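Local coordinates for nucleotidyltransferase-like protein (Exiguobacterium sibiricum, PDB 3C18) that is of unestablished function but resembles nucleotidyltransferases, joining a nucleotidyltransferase-like domain to a YgxA-like substrate-binding domain and a helix-turn-helix domain, at residues F228-E233 with S247-L252; L182-V187 with Q217-S222; R132-G137 with G211-L216; V175-A180 with K189-L194; D32-Q37 with A87-S92. One frame throughout, in Å; residues are numbered along the deposited sequence.

Contact 1 of 5, residues F228-E233 with S247-L252; sequences FEVMRE and SRLTEL
Glu233 and Arg248 supply the ionic part of this contact, a salt bridge in which NH1 is the guanidinium nitrogen that meets the carboxylate: Glu233 OE2 lies 2.9 Å and Glu233 OE1 3.2 Å from Arg248 NH1. The carboxylate group sits at the edge of the guanidinium, near its plane, with the two flat groups turned 53° against each other. The apolar part centres on Val230. Its CG2 sits over the centre of one guanidinium face, 3.6 Å from Arg248 CZ, while its CG1 meets Leu249 CG tip to tip at 4.1 Å. A bend in the arginine chain at chi3 (66°) accompanies this flat placement of the guanidinium over the valine. With an alanine in place of Arg248, Glu233 would probably lose its cationic mate here and the CG2 methyl of Val230 its guanidinium cover. Leu249 also packs on Tyr226 and Leu227 of helix 220-231, and the Tyr226 hydroxyl is hydrogen-bonded to Arg248 O. Within the helix-turn-helix domain, the end of helix 220-231 is thus joined to the 3-10 segment 247-252 by chemistry that is layered: buried aliphatic groups inside, and a more exposed ion pair at the margin.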
# COMPACT_ATOMS: atom_id res chain seq x y z
N PHE A 228 -15.89 16.76 -0.72
CA PHE A 228 -16.80 17.93 -0.60
C PHE A 228 -18.26 17.50 -0.58
O PHE A 228 -19.06 18.01 0.18
CB PHE A 228 -16.60 18.92 -1.73
CG PHE A 228 -15.20 19.43 -1.84
CD1 PHE A 228 -14.42 19.52 -0.71
CD2 PHE A 228 -14.70 19.87 -3.05
CE1 PHE A 228 -13.14 20.02 -0.78
CE2 PHE A 228 -13.40 20.34 -3.14
CZ PHE A 228 -12.63 20.42 -1.99
N GLU A 229 -18.58 16.50 -1.36
CA GLU A 229 -19.95 16.01 -1.46
C GLU A 229 -20.35 15.39 -0.14
O GLU A 229 -21.47 15.58 0.33
CB GLU A 229 -20.11 14.98 -2.57
CG GLU A 229 -21.53 14.43 -2.74
N VAL A 230 -19.45 14.62 0.46
CA VAL A 230 -19.76 14.00 1.77
C VAL A 230 -19.94 15.11 2.80
O VAL A 230 -20.85 15.08 3.64
CB VAL A 230 -18.67 13.00 2.23
CG1 VAL A 230 -18.80 12.69 3.74
CG2 VAL A 230 -18.75 11.75 1.41
N MSE A 231 -19.09 16.13 2.72
CA MSE A 231 -19.12 17.22 3.71
C MSE A 231 -20.40 18.03 3.63
O MSE A 231 -20.96 18.46 4.65
CB MSE A 231 -17.90 18.10 3.59
CG MSE A 231 -16.68 17.47 4.14
SE MSE A 231 -15.06 18.52 3.92
CE MSE A 231 -15.29 19.74 5.42
N ARG A 232 -20.91 18.18 2.43
CA ARG A 232 -22.08 19.03 2.22
C ARG A 232 -23.34 18.31 2.61
O ARG A 232 -24.41 18.88 2.51
CB ARG A 232 -22.21 19.47 0.77
CG ARG A 232 -21.25 20.55 0.43
CD ARG A 232 -21.22 20.77 -1.07
NE ARG A 232 -20.26 21.83 -1.37
CZ ARG A 232 -19.39 21.76 -2.37
NH1 ARG A 232 -19.36 20.68 -3.14
NH2 ARG A 232 -18.54 22.76 -2.57
N GLU A 233 -23.22 17.07 3.05
CA GLU A 233 -24.38 16.32 3.54
C GLU A 233 -24.85 16.87 4.87
O GLU A 233 -25.88 16.46 5.41
CB GLU A 233 -24.12 14.82 3.66
CG GLU A 233 -24.12 14.20 2.30
CD GLU A 233 -24.02 12.69 2.31
OE1 GLU A 233 -23.42 12.12 3.26
OE2 GLU A 233 -24.54 12.10 1.34
N SER A 247 -18.16 7.17 8.03
CA SER A 247 -17.89 5.90 7.36
C SER A 247 -17.52 6.05 5.89
O SER A 247 -16.61 5.38 5.39
CB SER A 247 -19.07 4.93 7.54
OG SER A 247 -20.18 5.40 6.84
N ARG A 248 -18.15 7.02 5.23
CA ARG A 248 -17.90 7.20 3.79
C ARG A 248 -16.49 7.67 3.49
O ARG A 248 -16.04 7.66 2.31
CB ARG A 248 -18.91 8.15 3.16
CG ARG A 248 -20.33 7.59 3.15
CD ARG A 248 -21.27 8.56 2.47
NE ARG A 248 -20.94 8.68 1.05
CZ ARG A 248 -21.39 9.66 0.25
NH1 ARG A 248 -22.18 10.60 0.75
NH2 ARG A 248 -21.03 9.69 -1.03
N LEU A 249 -15.79 8.05 4.54
CA LEU A 249 -14.40 8.59 4.38
C LEU A 249 -13.34 7.62 4.88
O LEU A 249 -12.18 7.94 5.00
CB LEU A 249 -14.27 9.91 5.12
CG LEU A 249 -15.16 11.05 4.59
CD1 LEU A 249 -15.03 12.30 5.45
CD2 LEU A 249 -14.82 11.31 3.08
N THR A 250 -13.78 6.42 5.18
CA THR A 250 -12.91 5.38 5.76
C THR A 250 -11.62 5.21 5.00
O THR A 250 -10.55 5.14 5.55
CB THR A 250 -13.60 3.99 5.74
OG1 THR A 250 -14.67 3.97 6.69
CG2 THR A 250 -12.60 2.86 6.04
N GLU A 251 -11.75 5.10 3.70
CA GLU A 251 -10.59 4.83 2.83
C GLU A 251 -9.67 6.03 2.73
O GLU A 251 -8.54 5.92 2.29
CB GLU A 251 -11.03 4.43 1.43
CG GLU A 251 -11.89 3.16 1.39
CD GLU A 251 -11.13 1.91 1.87
OE1 GLU A 251 -9.89 1.84 1.71
OE2 GLU A 251 -11.80 1.00 2.38
N LEU A 252 -10.16 7.18 3.17
CA LEU A 252 -9.39 8.41 3.05
C LEU A 252 -8.78 8.82 4.37
O LEU A 252 -8.06 9.80 4.42
CB LEU A 252 -10.27 9.55 2.54
CG LEU A 252 -10.64 9.55 1.06
CD1 LEU A 252 -11.73 10.61 0.78
CD2 LEU A 252 -9.37 9.81 0.24

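Contact 2 of 5, residues L182-V187 with Q217-S222; sequences LDDPDV and QSKVLS
Asp184 and Lys219 approach from opposite directions and form a salt bridge, Lys219 NZ donating to Asp184 OD2 over 2.7 Å. The ammonium meets that oxygen nearly in line with its C-O bond. Beside it, Val187 CG2 lies 4.2 Å from Lys219 CE, a light apolar touch on the last methylene. The lysine chain is extended until chi4, where a turn to -77° swings NZ onto the carboxylate. One shell out, Ser164 OG adds a weak hydrogen bond to Asp184 OD2, and the other carboxylate oxygen is occupied too: Asp184 is the N-cap of helix 185-195, and its OD1 takes a weak bond from Val187 N at 3.4 Å. Glu167 OE1 forms a second salt bridge with Lys219 NZ, so the buried ammonium is shared between two acids, which would be expected to favour its charged form. In the probable YgxA-like substrate-binding domain, both stand at helix breaks: Asp184 between 176-183 and 185-195, Lys219 between 201-218 and 220-231. Helix 146-167 lies alongside, its Ser164 touching Val187 and Lys219.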
# COMPACT_ATOMS: atom_id res chain seq x y z
N LEU A 182 -3.39 9.77 -24.68
CA LEU A 182 -4.53 10.43 -25.31
C LEU A 182 -5.51 11.00 -24.27
O LEU A 182 -6.08 12.05 -24.47
CB LEU A 182 -5.23 9.49 -26.29
CG LEU A 182 -4.42 9.25 -27.57
CD1 LEU A 182 -5.29 8.60 -28.64
CD2 LEU A 182 -3.80 10.57 -28.09
N ASP A 183 -5.64 10.33 -23.14
CA ASP A 183 -6.58 10.78 -22.08
C ASP A 183 -6.15 12.09 -21.43
O ASP A 183 -6.98 12.81 -20.86
CB ASP A 183 -6.74 9.72 -20.98
CG ASP A 183 -7.54 8.53 -21.43
OD1 ASP A 183 -7.96 8.50 -22.62
OD2 ASP A 183 -7.73 7.61 -20.61
N ASP A 184 -4.85 12.36 -21.49
CA ASP A 184 -4.27 13.62 -20.98
C ASP A 184 -2.84 13.87 -21.49
O ASP A 184 -1.86 13.59 -20.80
CB ASP A 184 -4.29 13.68 -19.46
CG ASP A 184 -4.24 15.13 -18.93
OD1 ASP A 184 -3.59 15.98 -19.58
OD2 ASP A 184 -4.85 15.39 -17.86
N PRO A 185 -2.72 14.39 -22.71
CA PRO A 185 -1.41 14.62 -23.34
C PRO A 185 -0.48 15.54 -22.55
O PRO A 185 0.73 15.44 -22.63
CB PRO A 185 -1.79 15.23 -24.68
CG PRO A 185 -3.21 14.77 -24.95
CD PRO A 185 -3.86 14.57 -23.64
N ASP A 186 -1.07 16.46 -21.80
CA ASP A 186 -0.27 17.38 -21.00
C ASP A 186 0.48 16.61 -19.90
O ASP A 186 1.60 16.91 -19.55
CB ASP A 186 -1.11 18.46 -20.35
CG ASP A 186 -1.48 19.56 -21.30
OD1 ASP A 186 -0.85 19.70 -22.38
OD2 ASP A 186 -2.39 20.31 -20.93
N VAL A 187 -0.18 15.61 -19.32
CA VAL A 187 0.47 14.81 -18.26
C VAL A 187 1.52 13.92 -18.87
O VAL A 187 2.65 13.82 -18.41
CB VAL A 187 -0.56 13.96 -17.51
CG1 VAL A 187 0.16 12.98 -16.58
CG2 VAL A 187 -1.50 14.92 -16.75
N GLN A 217 -2.97 21.83 -9.05
CA GLN A 217 -3.93 22.92 -8.89
C GLN A 217 -5.08 22.75 -9.90
O GLN A 217 -6.26 22.91 -9.61
CB GLN A 217 -3.22 24.27 -9.11
CG GLN A 217 -4.16 25.45 -9.25
CD GLN A 217 -4.64 25.96 -7.92
OE1 GLN A 217 -3.86 26.55 -7.17
NE2 GLN A 217 -5.93 25.76 -7.61
N SER A 218 -4.72 22.33 -11.09
CA SER A 218 -5.69 22.19 -12.19
C SER A 218 -6.71 21.07 -11.95
O SER A 218 -7.81 21.12 -12.46
CB SER A 218 -4.97 21.93 -13.52
OG SER A 218 -3.97 22.91 -13.78
N LYS A 219 -6.32 20.05 -11.19
CA LYS A 219 -7.18 18.87 -10.96
C LYS A 219 -7.71 18.81 -9.53
O LYS A 219 -8.18 17.81 -9.05
CB LYS A 219 -6.40 17.58 -11.24
CG LYS A 219 -5.83 17.53 -12.66
CD LYS A 219 -5.29 16.18 -13.06
CE LYS A 219 -4.74 16.18 -14.48
NZ LYS A 219 -5.82 16.14 -15.48
N VAL A 220 -7.64 19.95 -8.89
CA VAL A 220 -7.99 20.06 -7.49
C VAL A 220 -9.43 19.62 -7.26
O VAL A 220 -9.76 18.95 -6.27
CB VAL A 220 -7.71 21.52 -6.98
CG1 VAL A 220 -8.75 22.49 -7.52
CG2 VAL A 220 -7.68 21.55 -5.46
N LEU A 221 -10.30 19.99 -8.19
CA LEU A 221 -11.72 19.66 -8.01
C LEU A 221 -11.99 18.17 -8.22
O LEU A 221 -12.93 17.60 -7.64
CB LEU A 221 -12.64 20.53 -8.85
CG LEU A 221 -12.72 21.99 -8.40
CD1 LEU A 221 -13.69 22.79 -9.31
CD2 LEU A 221 -13.13 22.10 -6.91
N SER A 222 -11.15 17.53 -9.00
CA SER A 222 -11.32 16.09 -9.26
C SER A 222 -10.96 15.34 -7.99
O SER A 222 -11.58 14.34 -7.60
CB SER A 222 -10.43 15.62 -10.40
OG SER A 222 -10.91 16.13 -11.64

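Contact 3 of 5, residues R132-G137 with G211-L216; sequences RRFQDG and GLEHLL
Phe134 directs its ring onto residues 211-216 of helix 201-218 and overlaps Leu212, Glu213 and Leu216, all obliquely to the ring plane. Leu216 CD2 makes an off-centre CH-pi contact, 4.2 Å from the centroid of the Phe134 ring and 30° from the ring normal. On the CD1 side, Leu212 CB comes within 3.7 Å of Phe134 CD1, the two side chains running antiparallel alongside each other. The far end of the ring rests on the aliphatic stem of Glu213, with Phe134 CZ 3.7 Å from Glu213 CB. The first torsion of the phenylalanine, with CG anti to the backbone N (chi1 167°), sends the ring across the interface. No hydrogen bond joins the segments. Two helices of the all-helical YgxA-like substrate-binding domain thus pack roughly antiparallel, their short axes 148° apart in direction and 10.9 Å at closest approach, a spacing that the ring bridges. Leu212 and Leu216 continue the packing onto Leu130 of helix 116-142, while neighbouring Leu215 packs on Val187 and Leu190 of helix 185-195.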
# COMPACT_ATOMS: atom_id res chain seq x y z
N ARG A 132 0.90 13.76 -1.84
CA ARG A 132 1.91 13.33 -0.86
C ARG A 132 3.25 13.09 -1.52
O ARG A 132 4.31 13.48 -1.00
CB ARG A 132 1.45 12.05 -0.16
CG ARG A 132 2.37 11.58 0.92
CD ARG A 132 2.28 12.49 2.18
NE ARG A 132 0.94 12.53 2.78
CZ ARG A 132 0.50 11.67 3.70
NH1 ARG A 132 1.29 10.69 4.13
NH2 ARG A 132 -0.74 11.79 4.20
N ARG A 133 3.24 12.49 -2.70
CA ARG A 133 4.50 12.26 -3.44
C ARG A 133 5.12 13.58 -3.89
O ARG A 133 6.35 13.79 -3.83
CB ARG A 133 4.31 11.29 -4.61
CG ARG A 133 3.93 9.88 -4.19
CD ARG A 133 5.07 9.05 -3.60
NE ARG A 133 5.46 9.46 -2.25
CZ ARG A 133 4.77 9.19 -1.15
NH1 ARG A 133 3.64 8.51 -1.21
NH2 ARG A 133 5.17 9.64 0.02
N PHE A 134 4.27 14.50 -4.30
CA PHE A 134 4.71 15.84 -4.74
C PHE A 134 5.37 16.58 -3.57
O PHE A 134 6.44 17.15 -3.66
CB PHE A 134 3.54 16.65 -5.32
CG PHE A 134 3.85 18.11 -5.48
CD1 PHE A 134 4.60 18.56 -6.56
CD2 PHE A 134 3.36 19.03 -4.58
CE1 PHE A 134 4.90 19.89 -6.69
CE2 PHE A 134 3.64 20.36 -4.73
CZ PHE A 134 4.42 20.79 -5.79
N GLN A 135 4.73 16.54 -2.43
CA GLN A 135 5.26 17.24 -1.24
C GLN A 135 6.59 16.68 -0.81
O GLN A 135 7.50 17.42 -0.42
CB GLN A 135 4.24 17.19 -0.10
CG GLN A 135 3.05 18.12 -0.43
CD GLN A 135 1.92 18.01 0.58
OE1 GLN A 135 1.81 17.02 1.32
NE2 GLN A 135 1.04 19.01 0.57
N ASP A 136 6.74 15.37 -0.91
CA ASP A 136 7.97 14.73 -0.44
C ASP A 136 9.05 15.10 -1.41
O ASP A 136 10.20 15.35 -1.05
CB ASP A 136 7.86 13.20 -0.39
CG ASP A 136 7.09 12.69 0.80
OD1 ASP A 136 6.62 13.50 1.63
OD2 ASP A 136 6.96 11.46 0.91
N GLY A 137 8.67 15.06 -2.68
CA GLY A 137 9.57 15.36 -3.78
C GLY A 137 10.13 16.76 -3.68
O GLY A 137 11.31 17.01 -3.92
N GLY A 211 5.78 21.65 -13.25
CA GLY A 211 4.67 21.08 -14.02
C GLY A 211 3.69 20.38 -13.15
O GLY A 211 2.48 20.51 -13.32
N LEU A 212 4.20 19.62 -12.19
CA LEU A 212 3.33 18.91 -11.24
C LEU A 212 2.48 19.88 -10.44
O LEU A 212 1.30 19.58 -10.09
CB LEU A 212 4.12 18.07 -10.23
CG LEU A 212 4.55 16.65 -10.61
CD1 LEU A 212 5.67 16.12 -9.67
CD2 LEU A 212 3.36 15.74 -10.59
N GLU A 213 3.07 21.00 -10.06
CA GLU A 213 2.37 21.90 -9.13
C GLU A 213 1.22 22.54 -9.87
O GLU A 213 0.15 22.78 -9.33
CB GLU A 213 3.31 22.95 -8.53
CG GLU A 213 2.62 23.83 -7.51
CD GLU A 213 3.59 24.71 -6.74
OE1 GLU A 213 4.77 24.78 -7.14
OE2 GLU A 213 3.17 25.32 -5.73
N HIS A 214 1.47 22.78 -11.14
CA HIS A 214 0.48 23.38 -12.02
C HIS A 214 -0.71 22.44 -12.23
O HIS A 214 -1.86 22.80 -12.05
CB HIS A 214 1.12 23.67 -13.37
CG HIS A 214 0.22 24.38 -14.33
ND1 HIS A 214 -0.46 25.53 -14.01
CD2 HIS A 214 -0.05 24.12 -15.63
CE1 HIS A 214 -1.14 25.94 -15.06
NE2 HIS A 214 -0.91 25.11 -16.06
N LEU A 215 -0.39 21.22 -12.62
CA LEU A 215 -1.42 20.19 -12.92
C LEU A 215 -2.21 19.77 -11.69
O LEU A 215 -3.38 19.34 -11.74
CB LEU A 215 -0.77 18.98 -13.63
CG LEU A 215 -0.25 19.39 -15.01
CD1 LEU A 215 0.40 18.27 -15.77
CD2 LEU A 215 -1.38 19.93 -15.82
N LEU A 216 -1.59 19.96 -10.55
CA LEU A 216 -2.18 19.60 -9.26
C LEU A 216 -3.32 20.56 -8.96
O LEU A 216 -4.42 20.18 -8.56
CB LEU A 216 -1.12 19.72 -8.16
CG LEU A 216 -1.29 19.00 -6.84
CD1 LEU A 216 -2.05 17.73 -7.03
CD2 LEU A 216 0.08 18.68 -6.29

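Contact 4 of 5, residues V175-A180 with K189-L194; sequences VVWEQA and KLYEQL
Helical residues 176-180, preceded by Val175 at the N-cap position, face helical residues 189-194 with the nearest CA atoms, those of Trp177 and Tyr191, 9.0 Å apart. No hydrogen bond spans the segments, and that separation is filled by two aromatic side chains. Trp177 and Tyr191 form an offset stack: the centroids of the indole six-membered ring and the phenol ring are 3.9 Å apart, with planes only 10° from parallel. Trp177 CZ2 lies over the tyrosine face, 3.3 Å from Tyr191 CD1, and the overlap runs on to Tyr191 CB, which is 3.3 Å from Trp177 CH2. The tyrosine places CG anti to its own backbone N (chi1 177°), which carries its ring out toward the indole. The pair joins consecutive helices, 176-183 and 185-195, across the short break at Asp184 within the YgxA-like substrate-binding domain, with Ala161 of helix 146-167 touching the indole. On the indole face opposite the tyrosine, Val176 CG1 sits toward the rim. Replacing Trp177 with an alanine is likely to open a gap over the tyrosine face and remove the indole N-H from the subunit interface. Polar edges of the stack meet the second subunit: Tyr191 OH is hydrogen-bonded to Tyr147 O of that subunit, and Trp177 NE1 makes a weak hydrogen bond to Thr151 OG1 of the same neighbour.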
# COMPACT_ATOMS: atom_id res chain seq x y z
N VAL A 175 -0.91 -0.47 -18.02
CA VAL A 175 -0.28 0.34 -19.07
C VAL A 175 -0.88 1.72 -19.07
O VAL A 175 -1.38 2.22 -20.08
CB VAL A 175 -0.38 -0.27 -20.49
CG1 VAL A 175 0.46 -1.54 -20.56
CG2 VAL A 175 -1.85 -0.50 -20.93
N VAL A 176 -0.78 2.35 -17.92
CA VAL A 176 -1.39 3.66 -17.72
C VAL A 176 -0.84 4.78 -18.62
O VAL A 176 -1.60 5.67 -19.03
CB VAL A 176 -1.32 4.09 -16.25
CG1 VAL A 176 0.09 4.61 -15.92
CG2 VAL A 176 -2.42 5.13 -15.97
N TRP A 177 0.45 4.75 -18.92
CA TRP A 177 1.05 5.82 -19.78
C TRP A 177 0.49 5.78 -21.19
O TRP A 177 0.36 6.80 -21.87
CB TRP A 177 2.59 5.78 -19.81
CG TRP A 177 3.16 6.29 -18.54
CD1 TRP A 177 3.85 5.58 -17.61
CD2 TRP A 177 2.99 7.60 -18.00
NE1 TRP A 177 4.14 6.37 -16.53
CE2 TRP A 177 3.63 7.62 -16.74
CE3 TRP A 177 2.36 8.75 -18.45
CZ2 TRP A 177 3.67 8.76 -15.94
CZ3 TRP A 177 2.41 9.90 -17.65
CH2 TRP A 177 3.05 9.88 -16.41
N GLU A 178 0.14 4.58 -21.62
CA GLU A 178 -0.47 4.37 -22.94
C GLU A 178 -1.84 5.03 -22.93
O GLU A 178 -2.20 5.77 -23.84
CB GLU A 178 -0.65 2.88 -23.23
CG GLU A 178 0.64 2.06 -23.21
CD GLU A 178 1.45 2.23 -24.47
OE1 GLU A 178 1.18 3.19 -25.22
OE2 GLU A 178 2.36 1.39 -24.71
N GLN A 179 -2.59 4.73 -21.89
CA GLN A 179 -3.93 5.28 -21.69
C GLN A 179 -3.86 6.78 -21.64
O GLN A 179 -4.70 7.46 -22.19
CB GLN A 179 -4.56 4.79 -20.38
CG GLN A 179 -4.95 3.34 -20.32
CD GLN A 179 -5.62 2.95 -19.00
OE1 GLN A 179 -4.95 2.82 -17.96
NE2 GLN A 179 -6.94 2.74 -19.03
N ALA A 180 -2.82 7.29 -20.98
CA ALA A 180 -2.69 8.74 -20.70
C ALA A 180 -2.23 9.52 -21.90
O ALA A 180 -2.41 10.73 -21.98
CB ALA A 180 -1.74 8.99 -19.51
N LYS A 189 3.17 14.45 -21.55
CA LYS A 189 4.31 15.25 -22.04
C LYS A 189 5.22 15.64 -20.90
O LYS A 189 6.42 15.70 -21.04
CB LYS A 189 3.85 16.52 -22.80
N LEU A 190 4.64 15.90 -19.74
CA LEU A 190 5.44 16.25 -18.54
C LEU A 190 6.34 15.06 -18.16
O LEU A 190 7.49 15.21 -17.76
CB LEU A 190 4.50 16.60 -17.38
CG LEU A 190 5.16 17.20 -16.16
CD1 LEU A 190 5.84 18.47 -16.59
CD2 LEU A 190 4.13 17.45 -15.04
N TYR A 191 5.81 13.85 -18.32
CA TYR A 191 6.57 12.63 -17.95
C TYR A 191 7.69 12.37 -18.94
O TYR A 191 8.81 12.03 -18.59
CB TYR A 191 5.63 11.43 -17.87
CG TYR A 191 6.29 10.10 -17.57
CD1 TYR A 191 6.81 9.83 -16.31
CD2 TYR A 191 6.35 9.12 -18.53
CE1 TYR A 191 7.38 8.61 -16.04
CE2 TYR A 191 6.94 7.89 -18.27
CZ TYR A 191 7.45 7.64 -17.04
OH TYR A 191 8.01 6.41 -16.79
N GLU A 192 7.36 12.62 -20.20
CA GLU A 192 8.26 12.38 -21.32
C GLU A 192 9.46 13.31 -21.19
O GLU A 192 10.59 12.91 -21.40
CB GLU A 192 7.52 12.62 -22.64
CG GLU A 192 8.10 11.89 -23.82
CD GLU A 192 7.20 11.92 -25.05
OE1 GLU A 192 6.72 13.02 -25.39
OE2 GLU A 192 6.99 10.84 -25.67
N GLN A 193 9.18 14.55 -20.83
CA GLN A 193 10.21 15.56 -20.62
C GLN A 193 11.18 15.12 -19.56
O GLN A 193 12.35 15.45 -19.61
CB GLN A 193 9.65 16.88 -20.09
CG GLN A 193 8.91 17.78 -21.02
CD GLN A 193 8.17 18.86 -20.20
OE1 GLN A 193 8.64 19.28 -19.10
NE2 GLN A 193 7.01 19.29 -20.71
N LEU A 194 10.64 14.47 -18.53
CA LEU A 194 11.45 14.03 -17.38
C LEU A 194 12.33 12.87 -17.83
O LEU A 194 13.51 12.82 -17.53
CB LEU A 194 10.59 13.63 -16.16
CG LEU A 194 11.34 13.08 -14.93
CD1 LEU A 194 12.34 14.06 -14.46
CD2 LEU A 194 10.41 12.66 -13.75

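Contact 5 of 5, residues D32-Q37 with A87-S92; sequences DSLTDQ and AVHWVS
The loop between strands 19-26 and 40-46 of the nucleotidyltransferase-like domain is fastened here to helix 85-93, chiefly through Leu34. Its carbonyl O accepts a hydrogen bond from Trp90 NE1 at 3.0 Å. The bond lies in or near the plane of both the carbonyl and the indole, meeting the latter at its edge, but is moderately bent, with an N-H...O angle of 151°. The leucine side chain turns to the neighbouring histidine: Leu34 CD1 stands over the His89 ring, 4.0 Å from its centroid and 16° off the normal, a CH-pi contact, while Leu34 CD2 is 3.8 Å from His89 NE2. Leu34 CD1 also packs against Trp90, 4.0 Å from its CD1. Leu34 has CG anti to its N (chi1 -176°), which carries both methyls toward the helix. On the loop side, Leu34 N donates to Asp32 OD1 at 3.1 Å from above the carboxylate plane, and OD1 forms a salt bridge with Arg28 NH2. Acceptance from the backbone N two residues on makes this an Asx turn.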
# COMPACT_ATOMS: atom_id res chain seq x y z
N ASP A 32 1.24 -19.17 -16.41
CA ASP A 32 0.38 -18.00 -16.45
C ASP A 32 0.20 -17.45 -15.04
O ASP A 32 -0.25 -18.15 -14.14
CB ASP A 32 -0.97 -18.37 -17.04
CG ASP A 32 -1.79 -17.17 -17.44
OD1 ASP A 32 -1.34 -16.04 -17.21
OD2 ASP A 32 -2.88 -17.37 -18.01
N SER A 33 0.59 -16.20 -14.86
CA SER A 33 0.46 -15.53 -13.54
C SER A 33 -1.02 -15.38 -13.18
O SER A 33 -1.39 -15.30 -12.02
CB SER A 33 1.10 -14.16 -13.58
OG SER A 33 0.50 -13.39 -14.62
N LEU A 34 -1.84 -15.36 -14.21
CA LEU A 34 -3.29 -15.18 -14.04
C LEU A 34 -3.91 -16.31 -13.22
O LEU A 34 -4.93 -16.14 -12.52
CB LEU A 34 -4.00 -15.16 -15.41
CG LEU A 34 -5.51 -14.87 -15.35
CD1 LEU A 34 -5.75 -13.39 -14.98
CD2 LEU A 34 -6.24 -15.23 -16.64
N THR A 35 -3.27 -17.47 -13.31
CA THR A 35 -3.80 -18.68 -12.67
C THR A 35 -2.78 -19.28 -11.72
O THR A 35 -2.78 -20.49 -11.48
CB THR A 35 -4.24 -19.73 -13.72
OG1 THR A 35 -3.16 -20.03 -14.60
CG2 THR A 35 -5.38 -19.21 -14.55
N ASP A 36 -1.94 -18.41 -11.18
CA ASP A 36 -0.96 -18.78 -10.17
C ASP A 36 0.03 -19.82 -10.64
O ASP A 36 0.55 -20.60 -9.85
CB ASP A 36 -1.67 -19.34 -8.93
CG ASP A 36 -2.21 -18.25 -8.01
OD1 ASP A 36 -1.98 -17.08 -8.31
OD2 ASP A 36 -2.81 -18.59 -6.96
N GLN A 37 0.27 -19.84 -11.94
CA GLN A 37 1.26 -20.80 -12.56
C GLN A 37 0.74 -22.22 -12.49
O GLN A 37 1.50 -23.21 -12.57
CB GLN A 37 2.64 -20.71 -11.91
CG GLN A 37 3.42 -19.45 -12.34
CD GLN A 37 3.08 -18.23 -11.49
OE1 GLN A 37 2.81 -18.36 -10.30
NE2 GLN A 37 3.08 -17.05 -12.11
N ALA A 87 -8.62 -9.91 -10.22
CA ALA A 87 -9.97 -10.31 -9.81
C ALA A 87 -11.00 -9.81 -10.81
O ALA A 87 -11.96 -10.50 -11.12
CB ALA A 87 -10.30 -9.83 -8.41
N VAL A 88 -10.78 -8.61 -11.33
CA VAL A 88 -11.71 -8.05 -12.32
C VAL A 88 -11.73 -8.99 -13.51
O VAL A 88 -12.78 -9.36 -14.01
CB VAL A 88 -11.33 -6.61 -12.78
CG1 VAL A 88 -12.15 -6.21 -14.01
CG2 VAL A 88 -11.53 -5.61 -11.66
N HIS A 89 -10.54 -9.42 -13.89
CA HIS A 89 -10.34 -10.31 -15.04
C HIS A 89 -11.00 -11.65 -14.80
O HIS A 89 -11.65 -12.21 -15.68
CB HIS A 89 -8.84 -10.56 -15.30
CG HIS A 89 -8.56 -11.30 -16.57
ND1 HIS A 89 -7.70 -10.82 -17.54
CD2 HIS A 89 -9.03 -12.48 -17.04
CE1 HIS A 89 -7.66 -11.67 -18.55
NE2 HIS A 89 -8.46 -12.68 -18.27
N TRP A 90 -10.84 -12.15 -13.58
CA TRP A 90 -11.40 -13.43 -13.24
C TRP A 90 -12.91 -13.42 -13.37
O TRP A 90 -13.51 -14.35 -13.92
CB TRP A 90 -11.06 -13.85 -11.80
CG TRP A 90 -9.64 -14.19 -11.57
CD1 TRP A 90 -8.73 -14.55 -12.51
CD2 TRP A 90 -8.97 -14.26 -10.31
NE1 TRP A 90 -7.54 -14.81 -11.93
CE2 TRP A 90 -7.65 -14.63 -10.58
CE3 TRP A 90 -9.36 -14.03 -8.99
CZ2 TRP A 90 -6.69 -14.79 -9.56
CZ3 TRP A 90 -8.40 -14.17 -7.98
CH2 TRP A 90 -7.09 -14.57 -8.28
N VAL A 91 -13.53 -12.39 -12.81
CA VAL A 91 -14.98 -12.35 -12.76
C VAL A 91 -15.51 -12.10 -14.15
O VAL A 91 -16.53 -12.64 -14.52
CB VAL A 91 -15.53 -11.25 -11.84
CG1 VAL A 91 -17.04 -11.13 -12.01
CG2 VAL A 91 -15.14 -11.52 -10.35
N SER A 92 -14.77 -11.33 -14.94
CA SER A 92 -15.30 -10.93 -16.23
C SER A 92 -15.08 -11.97 -17.33
O SER A 92 -15.99 -12.23 -18.12
CB SER A 92 -14.75 -9.57 -16.65
OG SER A 92 -13.54 -9.72 -17.38

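From the N terminus, contact 5 comes first, closing a loop of 49 residues that holds three sheet strands and ties a strand-connecting loop to helix 85-93; it touches none of the other contacts. Contact 3 then opens on helix 116-142 and closes on helix 201-218, with contact 4 nested inside its loop. Contact 2 crosses both, its segments alternating with theirs, and these three pack together: Leu190 meets Gly211 and Leu212, while Val187 meets Trp177 and Leu215. After contact 2 closes, contact 1 follows in series. Helix 220-231 serves both, and Leu221 touches Phe228, linking the substrate-binding-like helices to the helix-turn-helix region.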